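Local structure of anaerobically-induced outer membrane porin OprE (4FRX) at residues 268-273 with 305-310; 188-193 with 262-267. The protein probably acts as a porin of the OprD family, forming a beta-barrel channel in the outer membrane of Pseudomonas aeruginosa. All blocks are in the same frame, centred on the assembly; numbering follows the deposited sequence.

Contact 1 (268-273 with 305-310)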
ATOM      1  N   GLY A 268      11.897 -16.116  -4.072  1.00  6.35           N
ATOM      2  CA  GLY A 268      12.261 -16.663  -2.780  1.00  7.42           C
ATOM      3  C   GLY A 268      13.648 -17.261  -2.964  1.00 13.22           C
ATOM      4  O   GLY A 268      14.362 -16.881  -3.890  1.00 12.00           O
ATOM      5  N   TYR A 269      14.036 -18.186  -2.094  1.00  9.74           N
ATOM      6  CA  TYR A 269      15.286 -18.910  -2.295  1.00  7.61           C
ATOM      7  C   TYR A 269      15.073 -20.382  -1.971  1.00 10.98           C
ATOM      8  O   TYR A 269      14.618 -20.730  -0.881  1.00 12.31           O
ATOM      9  CB  TYR A 269      16.460 -18.325  -1.500  1.00 10.02           C
ATOM     10  CG  TYR A 269      17.733 -19.021  -1.919  1.00 14.18           C
ATOM     11  CD1 TYR A 269      18.269 -18.798  -3.188  1.00 14.47           C
ATOM     12  CD2 TYR A 269      18.353 -19.955  -1.096  1.00 10.44           C
ATOM     13  CE1 TYR A 269      19.396 -19.457  -3.613  1.00  8.03           C
ATOM     14  CE2 TYR A 269      19.497 -20.624  -1.524  1.00 15.91           C
ATOM     15  CZ  TYR A 269      19.999 -20.370  -2.790  1.00 10.23           C
ATOM     16  OH  TYR A 269      21.131 -21.014  -3.252  1.00 15.03           O
ATOM     17  N   TYR A 270      15.385 -21.247  -2.927  1.00  8.35           N
ATOM     18  CA  TYR A 270      14.977 -22.647  -2.822  1.00 10.80           C
ATOM     19  C   TYR A 270      16.136 -23.602  -2.919  1.00 15.56           C
ATOM     20  O   TYR A 270      15.938 -24.788  -3.172  1.00 17.57           O
ATOM     21  CB  TYR A 270      13.936 -22.975  -3.906  1.00 15.91           C
ATOM     22  CG  TYR A 270      12.736 -22.065  -3.833  1.00 12.91           C
ATOM     23  CD1 TYR A 270      12.763 -20.805  -4.427  1.00 12.79           C
ATOM     24  CD2 TYR A 270      11.587 -22.445  -3.133  1.00  8.38           C
ATOM     25  CE1 TYR A 270      11.679 -19.959  -4.346  1.00 12.88           C
ATOM     26  CE2 TYR A 270      10.503 -21.599  -3.041  1.00 10.39           C
ATOM     27  CZ  TYR A 270      10.552 -20.359  -3.647  1.00 10.84           C
ATOM     28  OH  TYR A 270       9.469 -19.506  -3.582  1.00  8.97           O
ATOM     29  N   GLY A 271      17.344 -23.082  -2.722  1.00 11.82           N
ATOM     30  CA  GLY A 271      18.550 -23.894  -2.793  1.00 12.68           C
ATOM     31  C   GLY A 271      19.129 -23.976  -4.194  1.00 10.66           C
ATOM     32  O   GLY A 271      18.434 -23.728  -5.184  1.00 10.77           O
ATOM     33  N   SER A 272      20.415 -24.304  -4.275  1.00 10.60           N
ATOM     34  CA  SER A 272      21.085 -24.505  -5.563  1.00 15.91           C
ATOM     35  C   SER A 272      20.983 -23.340  -6.554  1.00 11.82           C
ATOM     36  O   SER A 272      21.027 -23.550  -7.769  1.00 19.17           O
ATOM     37  CB  SER A 272      20.547 -25.776  -6.230  1.00 24.14           C
ATOM     38  OG  SER A 272      20.736 -26.896  -5.384  1.00 23.77           O
ATOM     39  N   GLY A 273      20.836 -22.120  -6.046  1.00 11.19           N
ATOM     40  CA  GLY A 273      20.753 -20.952  -6.903  1.00 10.66           C
ATOM     41  C   GLY A 273      19.390 -20.721  -7.514  1.00 13.35           C
ATOM     42  O   GLY A 273      19.241 -19.872  -8.374  1.00 12.69           O
ATOM     43  N   ASN A 305       9.913 -16.448   7.780  1.00  5.68           N
ATOM     44  CA  ASN A 305      10.399 -17.831   7.648  1.00  6.00           C
ATOM     45  C   ASN A 305       9.736 -18.489   6.453  1.00 12.82           C
ATOM     46  O   ASN A 305       8.651 -18.066   6.029  1.00 11.49           O
ATOM     47  CB  ASN A 305      10.089 -18.634   8.916  1.00 11.97           C
ATOM     48  CG  ASN A 305      10.992 -18.264  10.080  1.00 12.95           C
ATOM     49  OD1 ASN A 305      12.168 -17.964   9.894  1.00 17.40           O
ATOM     50  ND2 ASN A 305      10.451 -18.313  11.289  1.00 14.52           N
ATOM     51  N   GLY A 306      10.381 -19.517   5.906  1.00  8.50           N
ATOM     52  CA  GLY A 306       9.887 -20.179   4.705  1.00  9.88           C
ATOM     53  C   GLY A 306      10.760 -19.862   3.495  1.00 12.59           C
ATOM     54  O   GLY A 306      11.582 -18.937   3.528  1.00 11.73           O
ATOM     55  N   ASP A 307      10.562 -20.608   2.415  1.00  8.03           N
ATOM     56  CA  ASP A 307      11.372 -20.454   1.214  1.00  8.66           C
ATOM     57  C   ASP A 307      10.979 -19.300   0.292  1.00 14.98           C
ATOM     58  O   ASP A 307      11.755 -18.922  -0.575  1.00 11.77           O
ATOM     59  CB  ASP A 307      11.326 -21.729   0.369  1.00  8.40           C
ATOM     60  CG  ASP A 307      11.978 -22.905   1.046  1.00 23.51           C
ATOM     61  OD1 ASP A 307      12.816 -22.686   1.951  1.00 26.62           O
ATOM     62  OD2 ASP A 307      11.650 -24.050   0.661  1.00 25.20           O
ATOM     63  N   SER A 308       9.768 -18.768   0.426  1.00 10.84           N
ATOM     64  CA  SER A 308       9.354 -17.711  -0.504  1.00  6.57           C
ATOM     65  C   SER A 308       9.402 -16.352   0.171  1.00 10.86           C
ATOM     66  O   SER A 308       9.325 -16.257   1.405  1.00  7.15           O
ATOM     67  CB  SER A 308       7.950 -17.968  -1.051  1.00  3.92           C
ATOM     68  OG  SER A 308       6.961 -17.437  -0.175  1.00 10.12           O
ATOM     69  N   ASP A 309       9.559 -15.311  -0.641  1.00 14.78           N
ATOM     70  CA  ASP A 309       9.345 -13.942  -0.178  1.00 11.26           C
ATOM     71  C   ASP A 309       7.924 -13.813   0.336  1.00  9.23           C
ATOM     72  O   ASP A 309       7.055 -14.655   0.081  1.00 10.82           O
ATOM     73  CB  ASP A 309       9.523 -12.930  -1.314  1.00  8.36           C
ATOM     74  CG  ASP A 309      10.943 -12.883  -1.868  1.00 12.76           C
ATOM     75  OD1 ASP A 309      11.865 -13.564  -1.355  1.00  9.56           O
ATOM     76  OD2 ASP A 309      11.124 -12.131  -2.840  1.00 10.93           O
ATOM     77  N   PHE A 310       7.678 -12.754   1.081  1.00 12.48           N
ATOM     78  CA  PHE A 310       6.321 -12.460   1.486  1.00 10.29           C
ATOM     79  C   PHE A 310       5.514 -12.059   0.251  1.00 10.76           C
ATOM     80  O   PHE A 310       5.915 -11.141  -0.455  1.00  7.58           O
ATOM     81  CB  PHE A 310       6.331 -11.294   2.453  1.00  6.48           C
ATOM     82  CG  PHE A 310       4.957 -10.836   2.835  1.00  3.57           C
ATOM     83  CD1 PHE A 310       4.186 -11.580   3.718  1.00  9.76           C
ATOM     84  CD2 PHE A 310       4.439  -9.651   2.321  1.00  7.37           C
ATOM     85  CE1 PHE A 310       2.918 -11.156   4.089  1.00  5.04           C
ATOM     86  CE2 PHE A 310       3.181  -9.217   2.680  1.00  5.08           C
ATOM     87  CZ  PHE A 310       2.413  -9.975   3.573  1.00 10.00           C
TER
HETATM   88  O   HOH W   1      15.985 -22.691   0.636  1.00 40.23           O
HETATM   89  O   HOH W   2      14.147 -25.359  -1.015  1.00 39.44           O
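The Y270 ring carries D307 O over one face, 3.6 Å above the ring plane and displaced toward the rim. D307 CB reaches the same ring at Y270 CE2, 3.5 Å away. The ring and the D307 carboxylate are turned 73° from each other. The Y269 ring has the backbone N of G271 over one face, toward its rim. This is a loop-to-loop contact of the OprD-type barrel: 268-273 lies in the loop between strand 266-267 and strand 276-277. The partner segment, 305-310, leads out of strand 295-305. G268 and S308 form a single beta bridge, without a longer strand pairing.

One direct hydrogen bond joins the segments. Y269 N donates to D307 O at 2.8 Å, and the donor lies nearly along the C=O axis. G268 CA also approaches D307 O, at 3.2 Å, as a CA-H...O contact. D307 O is therefore met by an N-H, a C-H and a ring face. The backbones are close at G268, whose CA lies 3.8 Å from S308 CA.

Two waters extend the link. One donates to Y269 O and only weakly to D307 OD1. The other donates to Y270 O and to D307 OD2, so the carboxylate is tied through water to two successive carbonyls. Y270 CG is anti to its own carbonyl carbon (chi1 -56°), and the ring reaches back toward 305-310. Its OH bonds to E278 O and packs on S308 CB at 3.3 Å. D309 OD1 lies near G268 CA, but its hydrogen bond is to A337 N. At the far end of the 268-273 loop, G273 N donates to Y269 OH at 3.0 Å, which ties this tyrosine's hydroxyl to its own loop.

Contact 2 (188-193 with 262-267)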
ATOM      1  N   SER A 188       7.574 -14.693 -20.235  1.00 23.31           N
ATOM      2  CA  SER A 188       7.550 -15.721 -19.201  1.00 28.60           C
ATOM      3  C   SER A 188       6.610 -15.357 -18.048  1.00 25.18           C
ATOM      4  O   SER A 188       6.271 -16.208 -17.223  1.00 22.22           O
ATOM      5  CB  SER A 188       8.963 -15.958 -18.655  1.00 34.92           C
ATOM      6  OG  SER A 188       9.487 -14.776 -18.061  1.00 36.84           O
ATOM      7  N   SER A 189       6.202 -14.093 -17.986  1.00 22.64           N
ATOM      8  CA  SER A 189       5.362 -13.628 -16.885  1.00 22.81           C
ATOM      9  C   SER A 189       4.015 -14.339 -16.868  1.00 19.23           C
ATOM     10  O   SER A 189       3.509 -14.784 -17.902  1.00 16.28           O
ATOM     11  CB  SER A 189       5.156 -12.118 -16.976  1.00 24.08           C
ATOM     12  OG  SER A 189       4.469 -11.787 -18.169  1.00 28.98           O
ATOM     13  N   ARG A 190       3.439 -14.455 -15.678  1.00 20.59           N
ATOM     14  CA  ARG A 190       2.126 -15.061 -15.531  1.00 23.34           C
ATOM     15  C   ARG A 190       1.301 -14.240 -14.565  1.00 21.79           C
ATOM     16  O   ARG A 190       1.834 -13.563 -13.682  1.00 19.28           O
ATOM     17  CB  ARG A 190       2.234 -16.503 -15.033  1.00 24.05           C
ATOM     18  CG  ARG A 190       2.904 -17.453 -16.016  1.00 26.19           C
ATOM     19  CD  ARG A 190       2.041 -17.694 -17.251  1.00 29.69           C
ATOM     20  NE  ARG A 190       2.615 -18.706 -18.140  1.00 30.98           N
ATOM     21  CZ  ARG A 190       3.424 -18.438 -19.161  1.00 35.23           C
ATOM     22  NH1 ARG A 190       3.780 -17.183 -19.430  1.00 28.50           N
ATOM     23  NH2 ARG A 190       3.886 -19.428 -19.915  1.00 34.76           N
ATOM     24  N   ASP A 191      -0.007 -14.289 -14.732  1.00 21.66           N
ATOM     25  CA  ASP A 191      -0.862 -13.499 -13.873  1.00 19.80           C
ATOM     26  C   ASP A 191      -2.170 -14.217 -13.628  1.00 17.91           C
ATOM     27  O   ASP A 191      -2.361 -15.348 -14.069  1.00 17.00           O
ATOM     28  CB  ASP A 191      -1.079 -12.102 -14.465  1.00 21.13           C
ATOM     29  CG  ASP A 191      -1.466 -12.136 -15.939  1.00 28.18           C
ATOM     30  OD1 ASP A 191      -2.190 -13.064 -16.350  1.00 26.47           O
ATOM     31  OD2 ASP A 191      -1.052 -11.220 -16.686  1.00 27.86           O
ATOM     32  N   SER A 192      -3.058 -13.559 -12.902  1.00 13.09           N
ATOM     33  CA  SER A 192      -4.331 -14.151 -12.550  1.00 20.66           C
ATOM     34  C   SER A 192      -5.379 -13.063 -12.514  1.00 16.97           C
ATOM     35  O   SER A 192      -5.086 -11.924 -12.132  1.00 20.94           O
ATOM     36  CB  SER A 192      -4.227 -14.800 -11.177  1.00 17.75           C
ATOM     37  OG  SER A 192      -5.494 -15.236 -10.746  1.00 21.13           O
ATOM     38  N   ASN A 193      -6.601 -13.400 -12.907  1.00 10.91           N
ATOM     39  CA  ASN A 193      -7.671 -12.412 -12.889  1.00 20.25           C
ATOM     40  C   ASN A 193      -8.701 -12.658 -11.789  1.00 17.01           C
ATOM     41  O   ASN A 193      -9.825 -12.168 -11.869  1.00 16.55           O
ATOM     42  CB  ASN A 193      -8.350 -12.292 -14.266  1.00 24.48           C
ATOM     43  CG  ASN A 193      -8.995 -13.590 -14.721  1.00 28.56           C
ATOM     44  OD1 ASN A 193      -9.070 -14.562 -13.970  1.00 33.78           O
ATOM     45  ND2 ASN A 193      -9.456 -13.612 -15.964  1.00 38.75           N
ATOM     46  N   ASP A 262       5.440 -23.833 -15.522  1.00 17.18           N
ATOM     47  CA  ASP A 262       4.865 -22.918 -16.512  1.00 17.85           C
ATOM     48  C   ASP A 262       4.926 -21.458 -16.048  1.00 26.59           C
ATOM     49  O   ASP A 262       4.433 -20.562 -16.724  1.00 20.89           O
ATOM     50  CB  ASP A 262       3.424 -23.295 -16.858  1.00 19.33           C
ATOM     51  CG  ASP A 262       2.881 -22.499 -18.042  1.00 31.25           C
ATOM     52  OD1 ASP A 262       3.610 -22.347 -19.049  1.00 32.93           O
ATOM     53  OD2 ASP A 262       1.742 -21.999 -17.954  1.00 39.59           O
ATOM     54  N   GLY A 263       5.535 -21.216 -14.896  1.00 17.24           N
ATOM     55  CA  GLY A 263       5.783 -19.851 -14.492  1.00 18.83           C
ATOM     56  C   GLY A 263       4.877 -19.312 -13.403  1.00 17.80           C
ATOM     57  O   GLY A 263       4.936 -18.125 -13.100  1.00 14.74           O
ATOM     58  N   TYR A 264       4.045 -20.160 -12.804  1.00 10.92           N
ATOM     59  CA  TYR A 264       3.269 -19.702 -11.644  1.00 12.13           C
ATOM     60  C   TYR A 264       4.120 -19.803 -10.381  1.00 14.55           C
ATOM     61  O   TYR A 264       3.961 -20.720  -9.574  1.00 10.91           O
ATOM     62  CB  TYR A 264       1.933 -20.444 -11.509  1.00 16.47           C
ATOM     63  CG  TYR A 264       0.974 -20.046 -12.611  1.00 15.60           C
ATOM     64  CD1 TYR A 264       1.104 -20.580 -13.884  1.00 20.82           C
ATOM     65  CD2 TYR A 264      -0.020 -19.094 -12.389  1.00 14.69           C
ATOM     66  CE1 TYR A 264       0.261 -20.204 -14.908  1.00 29.25           C
ATOM     67  CE2 TYR A 264      -0.883 -18.710 -13.412  1.00 22.25           C
ATOM     68  CZ  TYR A 264      -0.732 -19.278 -14.669  1.00 27.40           C
ATOM     69  OH  TYR A 264      -1.563 -18.926 -15.704  1.00 28.50           O
ATOM     70  N   VAL A 265       5.026 -18.841 -10.229  1.00 11.81           N
ATOM     71  CA  VAL A 265       6.052 -18.902  -9.197  1.00 11.00           C
ATOM     72  C   VAL A 265       6.211 -17.588  -8.443  1.00 12.41           C
ATOM     73  O   VAL A 265       5.835 -16.517  -8.926  1.00 13.22           O
ATOM     74  CB  VAL A 265       7.428 -19.268  -9.793  1.00 14.35           C
ATOM     75  CG1 VAL A 265       7.446 -20.712 -10.319  1.00  8.38           C
ATOM     76  CG2 VAL A 265       7.823 -18.268 -10.894  1.00 17.50           C
ATOM     77  N   SER A 266       6.798 -17.691  -7.256  1.00 10.25           N
ATOM     78  CA  SER A 266       7.107 -16.535  -6.433  1.00  8.80           C
ATOM     79  C   SER A 266       8.612 -16.453  -6.289  1.00  7.92           C
ATOM     80  O   SER A 266       9.296 -17.480  -6.236  1.00  6.40           O
ATOM     81  CB  SER A 266       6.505 -16.729  -5.039  1.00 14.67           C
ATOM     82  OG  SER A 266       7.084 -15.835  -4.102  1.00 11.90           O
ATOM     83  N   SER A 267       9.134 -15.238  -6.193  1.00  8.32           N
ATOM     84  CA  SER A 267      10.512 -15.059  -5.755  1.00  8.30           C
ATOM     85  C   SER A 267      10.702 -15.611  -4.335  1.00  9.30           C
ATOM     86  O   SER A 267       9.787 -15.594  -3.514  1.00  7.34           O
ATOM     87  CB  SER A 267      10.897 -13.572  -5.782  1.00  9.89           C
ATOM     88  OG  SER A 267      10.915 -13.080  -7.112  1.00 21.79           O
TER
HETATM   89  O   HOH W   3       6.608 -19.104 -17.791  1.00 33.26           O
HETATM   90  O   HOH W   4      -3.928 -17.527 -14.591  1.00 38.94           O
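R190 and D262 form a salt bridge, with R190 NH2 donating to D262 OD1 at 3.1 Å. The carboxylate oxygen lies near the guanidinium plane, yet the donor comes to it from above the carboxylate plane; the two planes are 62° apart. A second bond, R190 NE to D262 OD2, is straight but weak at 3.4 Å. The bridge joins two loop regions of the OprD-type barrel. One precedes strand 195-203. The other begins at the end of helix 257-261, where G263 closes a Schellman motif with positive phi.

R190 NH1 turns back to its own segment and donates to S189 O at 2.9 Å. It also bonds to A187 O. The guanidinium is thus held at NH1 by carbonyls of its own loop and at NE and NH2 by D262. Water 3 sits over one guanidinium face, toward the rim. It donates to S188 O and D262 O, a further link between the backbones.

The aliphatic part of R190 packs on Y264. The backbone places CB over the ring; the bend at chi2 (-69°) turns CD and the guanidinium toward D262. R190 CB is 4.0 Å from the centroid of the Y264 ring, close to the ring normal, in a CH-pi contact. R190 CD lies nearer the rim, by CE1. R190 CG also touches G263 O. F220 meets the Y264 ring with the planes at about 45°.

On the other side of R190 in sequence, the D191 carboxylate forms a salt bridge with R315. D191 O reaches Y264 CE2 at 3.7 Å. Water 4 donates to D191 O at 2.7 Å and hydrogen-bonds with Y264 OH.

The two contacts follow each other in the chain, since 262-267 runs directly into 268-273. Their centres are about 16 Å apart, on the same side of the chain's centre. They also touch: D309 N of contact 1 lies 2.9 Å from S267 O of contact 2, a probable hydrogen bond. S308 CB packs on S266 OG at 3.8 Å. Y270 OH adds a weak hydrogen bond to S266 O. The run 262-273, which includes the short strand 266-267, meets 188-193 near its start and 305-310 further along. S267 also pairs through its backbone with A180, so the connection that carries 188-193 reaches the junction a second time.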